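Local coordinates for protein exopolyphosphatase (Cytophaga hutchinsonii, PDB 3MDQ) that probably hydrolyses inorganic polyphosphate from its chain ends, releasing orthophosphate, as a member of the Ppx/GppA branch of the actin-like ATPase superfamily, at residues A[116-121]-A[144-149]; A[123-128]-A[295-300]; A[131-136]-A[206-211]. One frame throughout, in Å; residues are numbered along the deposited sequence.

Interaction 1. Residues A[116-121]-A[144-149]; sequences ELIFRG and EFIIGN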
ATOM      1  N   GLU A 116       4.923  -7.317   8.267  1.00  8.83           N
ATOM      2  CA  GLU A 116       5.448  -6.916   9.589  1.00  7.46           C
ATOM      3  C   GLU A 116       5.832  -5.446   9.606  1.00 10.46           C
ATOM      4  O   GLU A 116       5.570  -4.707  10.576  1.00 10.10           O
ATOM      5  CB  GLU A 116       6.624  -7.799   9.987  1.00  9.12           C
ATOM      6  CG  GLU A 116       6.226  -9.226  10.207  1.00 15.06           C
ATOM      7  CD  GLU A 116       7.402 -10.164  10.281  1.00 24.20           C
ATOM      8  OE1 GLU A 116       8.560  -9.770  10.046  1.00 15.35           O
ATOM      9  OE2 GLU A 116       7.138 -11.355  10.526  1.00 33.79           O
ATOM     10  N   LEU A 117       6.541  -5.014   8.563  1.00  9.89           N
ATOM     11  CA  LEU A 117       7.036  -3.651   8.520  1.00  8.39           C
ATOM     12  C   LEU A 117       5.880  -2.677   8.360  1.00  8.24           C
ATOM     13  O   LEU A 117       5.850  -1.640   9.023  1.00  8.13           O
ATOM     14  CB  LEU A 117       8.063  -3.495   7.396  1.00  8.78           C
ATOM     15  CG  LEU A 117       9.361  -4.242   7.558  1.00 10.85           C
ATOM     16  CD1 LEU A 117      10.093  -4.288   6.209  1.00 10.84           C
ATOM     17  CD2 LEU A 117      10.249  -3.571   8.641  1.00 10.10           C
ATOM     18  N   ILE A 118       4.921  -2.995   7.502  1.00  8.79           N
ATOM     19  CA  ILE A 118       3.714  -2.172   7.378  1.00  9.67           C
ATOM     20  C   ILE A 118       3.066  -1.992   8.759  1.00  8.63           C
ATOM     21  O   ILE A 118       2.701  -0.866   9.149  1.00  9.00           O
ATOM     22  CB  ILE A 118       2.708  -2.766   6.399  1.00  7.85           C
ATOM     23  CG1 ILE A 118       3.261  -2.624   4.971  1.00 10.75           C
ATOM     24  CG2 ILE A 118       1.330  -2.089   6.557  1.00  9.53           C
ATOM     25  CD1 ILE A 118       2.601  -3.552   3.950  1.00 10.52           C
ATOM     26  N   PHE A 119       2.901  -3.089   9.485  1.00  9.13           N
ATOM     27  CA  PHE A 119       2.222  -2.991  10.792  1.00  8.59           C
ATOM     28  C   PHE A 119       2.990  -2.131  11.792  1.00  8.15           C
ATOM     29  O   PHE A 119       2.365  -1.423  12.607  1.00  9.43           O
ATOM     30  CB  PHE A 119       1.896  -4.358  11.391  1.00  8.39           C
ATOM     31  CG  PHE A 119       0.791  -4.337  12.409  1.00  7.18           C
ATOM     32  CD1 PHE A 119      -0.525  -4.088  12.035  1.00  7.74           C
ATOM     33  CD2 PHE A 119       1.065  -4.557  13.733  1.00 10.04           C
ATOM     34  CE1 PHE A 119      -1.553  -4.101  12.958  1.00 10.91           C
ATOM     35  CE2 PHE A 119       0.014  -4.602  14.675  1.00  9.26           C
ATOM     36  CZ  PHE A 119      -1.249  -4.371  14.290  1.00  9.42           C
ATOM     37  N   ARG A 120       4.326  -2.136  11.730  1.00  8.03           N
ATOM     38  CA  ARG A 120       5.081  -1.215  12.593  1.00  8.31           C
ATOM     39  C   ARG A 120       4.722   0.236  12.281  1.00  9.41           C
ATOM     40  O   ARG A 120       4.638   1.051  13.201  1.00  8.55           O
ATOM     41  CB  ARG A 120       6.591  -1.430  12.442  1.00  9.32           C
ATOM     42  CG  ARG A 120       7.432  -0.455  13.219  1.00 11.32           C
ATOM     43  CD  ARG A 120       7.295  -0.692  14.728  1.00 10.15           C
ATOM     44  NE  ARG A 120       8.000   0.306  15.539  1.00 10.74           N
ATOM     45  CZ  ARG A 120       7.505   1.474  15.922  1.00 12.42           C
ATOM     46  NH1 ARG A 120       6.303   1.885  15.554  1.00 14.22           N
ATOM     47  NH2 ARG A 120       8.262   2.265  16.674  1.00 13.63           N
ATOM     48  N   GLY A 121       4.512   0.567  11.013  1.00  8.20           N
ATOM     49  CA  GLY A 121       4.060   1.915  10.658  1.00  9.47           C
ATOM     50  C   GLY A 121       2.655   2.213  11.170  1.00  8.73           C
ATOM     51  O   GLY A 121       2.400   3.286  11.751  1.00 10.21           O
ATOM     52  N   GLU A 144      -1.414  -7.143   1.987  1.00  8.67           N
ATOM     53  CA  GLU A 144      -0.963  -7.682   3.272  1.00  9.78           C
ATOM     54  C   GLU A 144      -2.062  -7.491   4.321  1.00  9.37           C
ATOM     55  O   GLU A 144      -2.674  -6.427   4.379  1.00  9.99           O
ATOM     56  CB  GLU A 144       0.309  -7.003   3.769  1.00 11.95           C
ATOM     57  CG  GLU A 144       1.592  -7.390   3.046  1.00 12.50           C
ATOM     58  CD  GLU A 144       1.637  -6.912   1.636  1.00 13.42           C
ATOM     59  OE1 GLU A 144       1.570  -5.699   1.416  1.00 13.88           O
ATOM     60  OE2 GLU A 144       1.755  -7.774   0.719  1.00 14.60           O
ATOM     61  N   PHE A 145      -2.264  -8.522   5.119  1.00  8.93           N
ATOM     62  CA  PHE A 145      -3.180  -8.499   6.226  1.00  7.84           C
ATOM     63  C   PHE A 145      -2.422  -8.822   7.492  1.00  8.53           C
ATOM     64  O   PHE A 145      -1.592  -9.761   7.498  1.00  9.02           O
ATOM     65  CB  PHE A 145      -4.264  -9.532   6.049  1.00  7.97           C
ATOM     66  CG  PHE A 145      -5.203  -9.268   4.900  1.00  8.25           C
ATOM     67  CD1 PHE A 145      -6.269  -8.425   5.049  1.00  9.81           C
ATOM     68  CD2 PHE A 145      -5.016  -9.907   3.691  1.00 11.04           C
ATOM     69  CE1 PHE A 145      -7.125  -8.186   3.993  1.00  9.27           C
ATOM     70  CE2 PHE A 145      -5.886  -9.690   2.654  1.00  9.64           C
ATOM     71  CZ  PHE A 145      -6.939  -8.849   2.800  1.00  9.36           C
ATOM     72  N   ILE A 146      -2.661  -8.040   8.547  1.00  7.94           N
ATOM     73  CA  ILE A 146      -2.016  -8.248   9.828  1.00  7.96           C
ATOM     74  C   ILE A 146      -3.048  -8.147  10.958  1.00  8.83           C
ATOM     75  O   ILE A 146      -3.850  -7.184  10.967  1.00  8.88           O
ATOM     76  CB  ILE A 146      -0.900  -7.215  10.113  1.00  7.68           C
ATOM     77  CG1 ILE A 146       0.062  -7.045   8.932  1.00  9.92           C
ATOM     78  CG2 ILE A 146      -0.139  -7.583  11.411  1.00  9.27           C
ATOM     79  CD1 ILE A 146      -0.271  -5.888   8.040  1.00  8.82           C
ATOM     80  N   ILE A 147      -3.053  -9.108  11.892  1.00  7.79           N
ATOM     81  CA  ILE A 147      -3.887  -9.030  13.069  1.00  7.47           C
ATOM     82  C   ILE A 147      -2.994  -8.763  14.261  1.00  8.05           C
ATOM     83  O   ILE A 147      -2.057  -9.494  14.460  1.00  9.01           O
ATOM     84  CB  ILE A 147      -4.731 -10.277  13.277  1.00  8.49           C
ATOM     85  CG1 ILE A 147      -5.712 -10.478  12.125  1.00  9.61           C
ATOM     86  CG2 ILE A 147      -5.472 -10.235  14.636  1.00 11.02           C
ATOM     87  CD1 ILE A 147      -6.478 -11.790  12.128  1.00 11.69           C
ATOM     88  N   GLY A 148      -3.262  -7.685  14.990  1.00  9.50           N
ATOM     89  CA  GLY A 148      -2.442  -7.342  16.137  1.00  9.91           C
ATOM     90  C   GLY A 148      -2.979  -6.187  16.925  1.00  9.92           C
ATOM     91  O   GLY A 148      -4.148  -5.796  16.798  1.00 10.45           O
ATOM     92  N   ASN A 149      -2.111  -5.620  17.766  1.00 10.84           N
ATOM     93  CA  ASN A 149      -2.470  -4.476  18.627  1.00 10.26           C
ATOM     94  C   ASN A 149      -1.256  -3.621  18.826  1.00 11.25           C
ATOM     95  O   ASN A 149      -0.354  -3.693  18.030  1.00 10.89           O
ATOM     96  CB  ASN A 149      -3.085  -4.977  19.945  1.00 11.31           C
ATOM     97  CG  ASN A 149      -2.140  -5.883  20.723  1.00 11.72           C
ATOM     98  OD1 ASN A 149      -0.926  -5.785  20.621  1.00 12.10           O
ATOM     99  ND2 ASN A 149      -2.714  -6.760  21.538  1.00 19.59           N
TER
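Phe-119 lays its ring against Ile-146 where helix 111-125 packs on strand 143-148, a helix-on-sheet layer of the actin-like fold of the Ppx/GppA family. The two axes, 8.7 Å apart, cross at -58°, and the tight part of the contact lies toward the C-terminal end of the strand segment. There, methyl CG2 of Ile-146 sits over one ring face as a CH-pi contact, 3.8 Å from the centroid of Phe-119 and displaced toward the rim on the CG-CD1 side. With CG anti to its backbone N (chi1 -158°), Phe-119 sends the ring toward the end of the strand, where CZ comes obliquely to 3.6 Å from C of Gly-148. Gly-148 has no side chain, and the ring packs closely on its backbone. Ile-153 of the next strand and Met-128 also touch the ring.

The other end is more sparsely packed. CG2 of Ile-118 is 4.4 Å from CD1 of Ile-146, and CD1 of Ile-118 lies across the bent chain of Glu-144, 3.5 Å from its OE1, while OE2 is held by the hydroxyls of Ser-142 and Ser-158. A sulfate ion is bound near this glutamate. On the helix flank turned from the strand, partly exposed Arg-120 pairs with Asp-309. Back at the ring, O of Asn-149 meets the edge near its plane, 3.5 Å from Phe-119 CE2.

Interaction 2. Residues A[123-128]-A[295-300]; sequences QQAVPM and STYSLK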
ATOM      1  N   GLN A 123       1.198   0.870  13.745  1.00  8.95           N
ATOM      2  CA  GLN A 123       1.300   1.008  15.207  1.00  8.68           C
ATOM      3  C   GLN A 123       1.702   2.446  15.577  1.00  9.32           C
ATOM      4  O   GLN A 123       1.249   2.983  16.604  1.00 11.80           O
ATOM      5  CB  GLN A 123       2.314   0.030  15.803  1.00 10.24           C
ATOM      6  CG  GLN A 123       1.820  -1.365  15.860  1.00  8.91           C
ATOM      7  CD  GLN A 123       2.891  -2.365  16.272  1.00 11.78           C
ATOM      8  OE1 GLN A 123       4.051  -2.228  15.885  1.00 11.99           O
ATOM      9  NE2 GLN A 123       2.481  -3.424  16.999  1.00 11.98           N
ATOM     10  N   GLN A 124       2.590   3.067  14.795  1.00  9.51           N
ATOM     11  CA  GLN A 124       2.995   4.455  15.066  1.00 10.38           C
ATOM     12  C   GLN A 124       1.879   5.463  14.717  1.00  9.86           C
ATOM     13  O   GLN A 124       1.762   6.494  15.379  1.00 13.16           O
ATOM     14  CB  GLN A 124       4.260   4.810  14.282  1.00 10.78           C
ATOM     15  CG  GLN A 124       4.973   5.993  14.839  1.00 12.91           C
ATOM     16  CD  GLN A 124       5.627   5.685  16.202  1.00 17.82           C
ATOM     17  OE1 GLN A 124       5.897   4.520  16.565  1.00 13.01           O
ATOM     18  NE2 GLN A 124       5.907   6.756  16.962  1.00 18.81           N
ATOM     19  N   ALA A 125       1.058   5.160  13.723  1.00  9.21           N
ATOM     20  CA  ALA A 125       0.034   6.063  13.250  1.00  8.78           C
ATOM     21  C   ALA A 125      -1.277   5.991  14.015  1.00 10.91           C
ATOM     22  O   ALA A 125      -2.005   6.996  14.073  1.00 11.64           O
ATOM     23  CB  ALA A 125      -0.248   5.770  11.807  1.00 10.41           C
ATOM     24  N   VAL A 126      -1.628   4.814  14.518  1.00  9.29           N
ATOM     25  CA  VAL A 126      -2.939   4.530  15.098  1.00  9.24           C
ATOM     26  C   VAL A 126      -2.716   3.885  16.469  1.00 10.65           C
ATOM     27  O   VAL A 126      -2.153   2.784  16.557  1.00 11.25           O
ATOM     28  CB  VAL A 126      -3.717   3.535  14.267  1.00 10.64           C
ATOM     29  CG1 VAL A 126      -5.125   3.283  14.892  1.00 13.17           C
ATOM     30  CG2 VAL A 126      -3.850   4.017  12.784  1.00 10.55           C
ATOM     31  N   PRO A 127      -3.108   4.567  17.550  1.00 10.75           N
ATOM     32  CA  PRO A 127      -2.934   3.990  18.884  1.00 10.71           C
ATOM     33  C   PRO A 127      -4.020   2.981  19.198  1.00 12.66           C
ATOM     34  O   PRO A 127      -5.145   3.363  19.523  1.00 16.57           O
ATOM     35  CB  PRO A 127      -3.009   5.227  19.805  1.00 11.22           C
ATOM     36  CG  PRO A 127      -3.880   6.174  19.057  1.00 10.58           C
ATOM     37  CD  PRO A 127      -3.640   5.935  17.587  1.00 12.29           C
HETATM   38  N   MSE A 128      -3.711   1.707  19.014  1.00 11.32           N
HETATM   39  CA  MSE A 128      -4.696   0.634  19.047  1.00 12.43           C
HETATM   40  C   MSE A 128      -4.986   0.141  20.439  1.00 13.84           C
HETATM   41  O   MSE A 128      -5.949  -0.626  20.640  1.00 13.39           O
HETATM   42  CB  MSE A 128      -4.209  -0.547  18.188  1.00 13.46           C
HETATM   43  CG  MSE A 128      -4.220  -0.230  16.701  1.00 11.03           C
HETATM   44 SE   MSE A 128      -3.434  -1.677  15.690  0.75 12.82          SE
HETATM   45  CE  MSE A 128      -1.658  -1.048  15.702  1.00 13.21           C
ATOM     46  N   SER A 295      -4.916   4.517   8.247  1.00  9.88           N
ATOM     47  CA  SER A 295      -3.578   4.907   8.678  1.00  7.60           C
ATOM     48  C   SER A 295      -2.871   5.607   7.523  1.00  8.42           C
ATOM     49  O   SER A 295      -2.757   5.024   6.461  1.00  9.76           O
ATOM     50  CB  SER A 295      -2.756   3.681   9.121  1.00  9.45           C
ATOM     51  OG  SER A 295      -1.363   3.985   9.207  1.00  9.73           O
ATOM     52  N   THR A 296      -2.353   6.804   7.764  1.00  8.33           N
ATOM     53  CA  THR A 296      -1.572   7.482   6.709  1.00 10.15           C
ATOM     54  C   THR A 296      -0.143   6.969   6.620  1.00 10.95           C
ATOM     55  O   THR A 296       0.564   7.342   5.693  1.00 13.56           O
ATOM     56  CB  THR A 296      -1.563   8.992   6.859  1.00 12.19           C
ATOM     57  OG1 THR A 296      -0.821   9.338   8.025  1.00 13.78           O
ATOM     58  CG2 THR A 296      -3.009   9.547   6.961  1.00 15.80           C
ATOM     59  N   TYR A 297       0.262   6.122   7.564  1.00  8.88           N
ATOM     60  CA  TYR A 297       1.581   5.438   7.537  1.00  7.68           C
ATOM     61  C   TYR A 297       1.433   4.049   6.973  1.00  9.72           C
ATOM     62  O   TYR A 297       0.438   3.355   7.223  1.00 11.14           O
ATOM     63  CB  TYR A 297       2.144   5.311   8.944  1.00  9.30           C
ATOM     64  CG  TYR A 297       2.637   6.582   9.595  1.00 10.04           C
ATOM     65  CD1 TYR A 297       2.428   7.844   9.027  1.00  9.80           C
ATOM     66  CD2 TYR A 297       3.299   6.518  10.804  1.00 10.81           C
ATOM     67  CE1 TYR A 297       2.899   8.976   9.640  1.00 13.35           C
ATOM     68  CE2 TYR A 297       3.774   7.644  11.409  1.00 13.78           C
ATOM     69  CZ  TYR A 297       3.557   8.872  10.826  1.00 13.77           C
ATOM     70  OH  TYR A 297       4.036  10.000  11.471  1.00 14.93           O
ATOM     71  N   SER A 298       2.433   3.613   6.221  1.00 10.02           N
ATOM     72  CA  SER A 298       2.439   2.302   5.622  1.00 10.47           C
ATOM     73  C   SER A 298       3.911   1.808   5.591  1.00 10.09           C
ATOM     74  O   SER A 298       4.663   2.062   6.518  1.00 10.18           O
ATOM     75  CB  SER A 298       1.760   2.311   4.256  1.00 13.12           C
ATOM     76  OG  SER A 298       2.390   3.164   3.338  1.00 14.69           O
ATOM     77  N   LEU A 299       4.298   1.063   4.564  1.00  9.29           N
ATOM     78  CA  LEU A 299       5.608   0.430   4.568  1.00  8.84           C
ATOM     79  C   LEU A 299       6.780   1.367   4.842  1.00  9.88           C
ATOM     80  O   LEU A 299       7.639   1.043   5.655  1.00  9.72           O
ATOM     81  CB  LEU A 299       5.865  -0.322   3.241  1.00  9.16           C
ATOM     82  CG  LEU A 299       7.232  -0.972   3.080  1.00 10.21           C
ATOM     83  CD1 LEU A 299       7.442  -2.061   4.109  1.00  8.77           C
ATOM     84  CD2 LEU A 299       7.323  -1.548   1.642  1.00 11.99           C
ATOM     85  N   LYS A 300       6.834   2.509   4.163  1.00 10.56           N
ATOM     86  CA  LYS A 300       8.011   3.375   4.281  1.00  9.83           C
ATOM     87  C   LYS A 300       8.207   3.872   5.724  1.00  8.85           C
ATOM     88  O   LYS A 300       9.327   3.919   6.235  1.00  8.86           O
ATOM     89  CB  LYS A 300       7.949   4.536   3.281  1.00 10.26           C
ATOM     90  CG  LYS A 300       6.858   5.558   3.496  1.00 10.66           C
ATOM     91  CD  LYS A 300       6.557   6.437   2.251  1.00 14.83           C
ATOM     92  CE  LYS A 300       5.497   7.585   2.539  1.00 18.05           C
ATOM     93  NZ  LYS A 300       4.237   6.980   2.946  1.00 24.25           N
TER
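Tyr-297 brings CB, CG and CD2 up against the methyl of Ala-125, in the last turn of helix 111-125, with CB of Ala-125 3.7 Å from CG of the tyrosine. The methyl approaches the ring obliquely. Farther along, Gln-124 passes the edge: its CG lies in the ring plane, 4.0 Å from CE2 of Tyr-297, and the bend at chi2 (70°) carries its amide off to Arg-120, whose NH1 donates a hydrogen bond to OE1. The amide plane is only 10° from that of the ring. Ala-125 CB also meets OG of Ser-295, at 3.3 Å, and this OG donates to Tyr-297 O, 2.8 Å away and on a lone pair in the carbonyl plane, tying the turn between them. Val-126 adds CG2 against CB of Ser-295. A serine in place of Tyr-297 would probably leave the Ala-125 methyl and Gln-124 CG without the ring they pack against, and the bound glycerol without its hydroxyl partner. The contact sets the end of helix 111-125 against the turn joining strand 291-295 to helix 299-309, with Tyr-305 of that helix touching both Gln-124 and Tyr-297, and Ile-208 of strand 206-210 touching Val-126 and Ser-295.

Interaction 3. Residues A[131-136]-A[206-211]; sequences HISLAM and QLIGCS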
ATOM      1  N   HIS A 131      -6.758  -3.243  21.605  1.00 13.28           N
ATOM      2  CA  HIS A 131      -7.837  -3.632  20.711  1.00 11.42           C
ATOM      3  C   HIS A 131      -7.287  -4.483  19.569  1.00 12.32           C
ATOM      4  O   HIS A 131      -6.406  -4.024  18.832  1.00 13.49           O
ATOM      5  CB  HIS A 131      -8.566  -2.405  20.116  1.00 12.39           C
ATOM      6  CG  HIS A 131      -9.152  -1.498  21.152  1.00 18.06           C
ATOM      7  ND1 HIS A 131      -9.570  -0.213  20.872  1.00 19.09           N
ATOM      8  CD2 HIS A 131      -9.348  -1.677  22.484  1.00 23.84           C
ATOM      9  CE1 HIS A 131     -10.039   0.347  21.979  1.00 18.72           C
ATOM     10  NE2 HIS A 131      -9.905  -0.517  22.976  1.00 18.59           N
ATOM     11  N   ILE A 132      -7.801  -5.701  19.434  1.00 11.64           N
ATOM     12  CA  ILE A 132      -7.322  -6.633  18.379  1.00  9.61           C
ATOM     13  C   ILE A 132      -7.830  -6.099  17.042  1.00 10.78           C
ATOM     14  O   ILE A 132      -9.040  -5.946  16.826  1.00 10.92           O
ATOM     15  CB  ILE A 132      -7.828  -8.054  18.616  1.00 11.26           C
ATOM     16  CG1 ILE A 132      -7.430  -8.581  19.993  1.00 19.32           C
ATOM     17  CG2 ILE A 132      -7.311  -9.012  17.533  1.00 14.03           C
ATOM     18  CD1 ILE A 132      -6.022  -8.496  20.265  1.00 23.78           C
ATOM     19  N   SER A 133      -6.897  -5.772  16.168  1.00  9.86           N
ATOM     20  CA  SER A 133      -7.208  -5.038  14.965  1.00  9.91           C
ATOM     21  C   SER A 133      -6.712  -5.812  13.749  1.00  9.14           C
ATOM     22  O   SER A 133      -5.647  -6.436  13.793  1.00 10.27           O
ATOM     23  CB  SER A 133      -6.525  -3.668  15.008  1.00 11.03           C
ATOM     24  OG  SER A 133      -6.880  -2.998  16.252  1.00 11.64           O
ATOM     25  N   LEU A 134      -7.468  -5.710  12.648  1.00  9.43           N
ATOM     26  CA  LEU A 134      -7.030  -6.231  11.366  1.00  9.45           C
ATOM     27  C   LEU A 134      -6.607  -5.038  10.531  1.00 10.31           C
ATOM     28  O   LEU A 134      -7.424  -4.123  10.250  1.00  9.97           O
ATOM     29  CB  LEU A 134      -8.145  -7.023  10.681  1.00  8.60           C
ATOM     30  CG  LEU A 134      -7.859  -7.488   9.254  1.00 11.27           C
ATOM     31  CD1 LEU A 134      -6.678  -8.484   9.189  1.00 11.88           C
ATOM     32  CD2 LEU A 134      -9.149  -8.086   8.593  1.00 11.10           C
ATOM     33  N   ALA A 135      -5.339  -5.017  10.114  1.00  8.23           N
ATOM     34  CA  ALA A 135      -4.854  -4.012   9.187  1.00  8.39           C
ATOM     35  C   ALA A 135      -4.676  -4.610   7.816  1.00 10.11           C
ATOM     36  O   ALA A 135      -4.236  -5.752   7.699  1.00 10.06           O
ATOM     37  CB  ALA A 135      -3.495  -3.411   9.692  1.00  9.96           C
HETATM   38  N   MSE A 136      -5.011  -3.818   6.787  1.00  8.94           N
HETATM   39  CA  MSE A 136      -4.884  -4.263   5.403  1.00 10.48           C
HETATM   40  C   MSE A 136      -4.238  -3.196   4.518  1.00 11.01           C
HETATM   41  O   MSE A 136      -4.605  -2.015   4.575  1.00 10.21           O
HETATM   42  CB  MSE A 136      -6.234  -4.721   4.850  1.00 14.36           C
HETATM   43  CG  MSE A 136      -7.252  -3.716   4.765  1.00 14.38           C
HETATM   44 SE   MSE A 136      -8.926  -4.530   3.971  0.75 13.75          SE
HETATM   45  CE  MSE A 136      -8.486  -4.933   2.269  1.00 15.24           C
ATOM     46  N   GLN A 206     -11.664  -4.403  15.027  1.00 10.86           N
ATOM     47  CA  GLN A 206     -11.508  -3.172  14.256  1.00 10.21           C
ATOM     48  C   GLN A 206     -10.755  -3.459  12.955  1.00 11.10           C
ATOM     49  O   GLN A 206      -9.987  -4.426  12.842  1.00 11.40           O
ATOM     50  CB  GLN A 206     -10.696  -2.112  15.022  1.00 11.59           C
ATOM     51  CG  GLN A 206     -11.233  -1.702  16.438  1.00 18.17           C
ATOM     52  CD  GLN A 206     -12.674  -1.109  16.451  1.00 20.14           C
ATOM     53  OE1 GLN A 206     -13.418  -1.289  17.430  1.00 30.09           O
ATOM     54  NE2 GLN A 206     -13.073  -0.495  15.383  1.00 24.13           N
ATOM     55  N   LEU A 207     -11.025  -2.616  11.962  1.00  8.96           N
ATOM     56  CA  LEU A 207     -10.400  -2.684  10.642  1.00 10.38           C
ATOM     57  C   LEU A 207      -9.642  -1.398  10.360  1.00  8.82           C
ATOM     58  O   LEU A 207     -10.172  -0.275  10.478  1.00  9.45           O
ATOM     59  CB  LEU A 207     -11.450  -2.951   9.518  1.00 11.41           C
ATOM     60  CG  LEU A 207     -10.917  -3.118   8.099  1.00 12.12           C
ATOM     61  CD1 LEU A 207      -9.920  -4.290   7.957  1.00 12.85           C
ATOM     62  CD2 LEU A 207     -12.091  -3.304   7.100  1.00 16.94           C
ATOM     63  N   ILE A 208      -8.378  -1.532   9.985  1.00  8.18           N
ATOM     64  CA  ILE A 208      -7.501  -0.420   9.613  1.00  7.70           C
ATOM     65  C   ILE A 208      -7.024  -0.635   8.181  1.00  8.87           C
ATOM     66  O   ILE A 208      -6.684  -1.777   7.815  1.00 10.28           O
ATOM     67  CB  ILE A 208      -6.280  -0.393  10.530  1.00  8.57           C
ATOM     68  CG1 ILE A 208      -6.714  -0.143  11.988  1.00 11.45           C
ATOM     69  CG2 ILE A 208      -5.252   0.657  10.081  1.00 11.18           C
ATOM     70  CD1 ILE A 208      -5.597  -0.349  13.034  1.00 10.51           C
ATOM     71  N   GLY A 209      -7.030   0.417   7.362  1.00  8.87           N
ATOM     72  CA  GLY A 209      -6.519   0.338   5.996  1.00  9.58           C
ATOM     73  C   GLY A 209      -5.388   1.308   5.797  1.00 10.07           C
ATOM     74  O   GLY A 209      -5.393   2.403   6.377  1.00 10.50           O
ATOM     75  N   CYS A 210      -4.401   0.939   4.990  1.00  9.98           N
ATOM     76  CA  CYS A 210      -3.358   1.877   4.604  1.00  9.07           C
ATOM     77  C   CYS A 210      -3.009   1.729   3.108  1.00 11.51           C
ATOM     78  O   CYS A 210      -3.391   0.749   2.447  1.00 13.03           O
ATOM     79  CB  CYS A 210      -2.134   1.788   5.508  1.00 12.58           C
ATOM     80  SG  CYS A 210      -1.389   0.159   5.574  1.00 14.77           S
ATOM     81  N   SER A 211      -2.235   2.722   2.675  1.00 13.07           N
ATOM     82  CA  SER A 211      -1.707   2.904   1.333  1.00 14.46           C
ATOM     83  C   SER A 211      -2.698   3.577   0.416  1.00 13.41           C
ATOM     84  O   SER A 211      -3.721   4.108   0.897  1.00 13.77           O
ATOM     85  CB  SER A 211      -1.129   1.602   0.803  0.50 15.85           C
ATOM     86  OG  SER A 211       0.158   1.435   1.352  0.50 15.77           O
TER
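Met-136, a selenomethionine, crosses Leu-207 of the neighbouring parallel strand obliquely. Its CB leaves the sheet on the face shared with Leu-134 and Leu-207; chi1 of 63° places CG of Met-136 between the backbone N and carbonyl carbon, 3.7 Å from O of Ile-208. SE of Met-136 then comes to 4.1 Å from CD1 of Leu-207, and the bend at chi3 turns the terminal CE away from that leucine. CD1 of Leu-207 packs 3.9 Å from CD2 of Leu-134, the two leucines side by side and pointing the same way. On the other face, CB of Ala-135 meets CB of Ile-208, while CD1 of Ile-208 reaches CB of Ser-133. Four backbone bonds join the strands: Leu-134 N to Gln-206 O, Ile-208 N to Leu-134 O, Met-136 N to Ile-208 O, and Cys-210 N to Met-136 O. The first is almost straight (179°), the third more bent (148°). Both strands lie inside the mixed sheet of one domain of the actin-like fold, with 143-148 flanking 133-138 and 291-295 flanking 206-210. Helix 267-286 packs on the leucine and selenomethionine face; helix 111-125 packs on the other, touching Ala-135, Ile-208 and Cys-210.

From the N terminus, helix 111-125 comes first and serves both interaction 1 and interaction 2. Interaction 1 closes a short loop when the chain, having run out along 133-138, returns antiparallel as 143-148. Interaction 3 closes next, at 206-211, and crosses interaction 1 because 131-136 lies inside that first loop. Interaction 2 closes last, at 295-300, with interaction 3 nested inside it and interaction 1 crossing it. Probable backbone hydrogen bonds join them: Ile-146 O with Ala-135 N, and Ser-295 N with Gly-209 O, so strands 143-148, 133-138, 206-210 and 291-295 run as neighbours in one sheet beneath the helix. A hydrogen bond from Gln-123 NE2 to Asn-149 O links interactions 1 and 2.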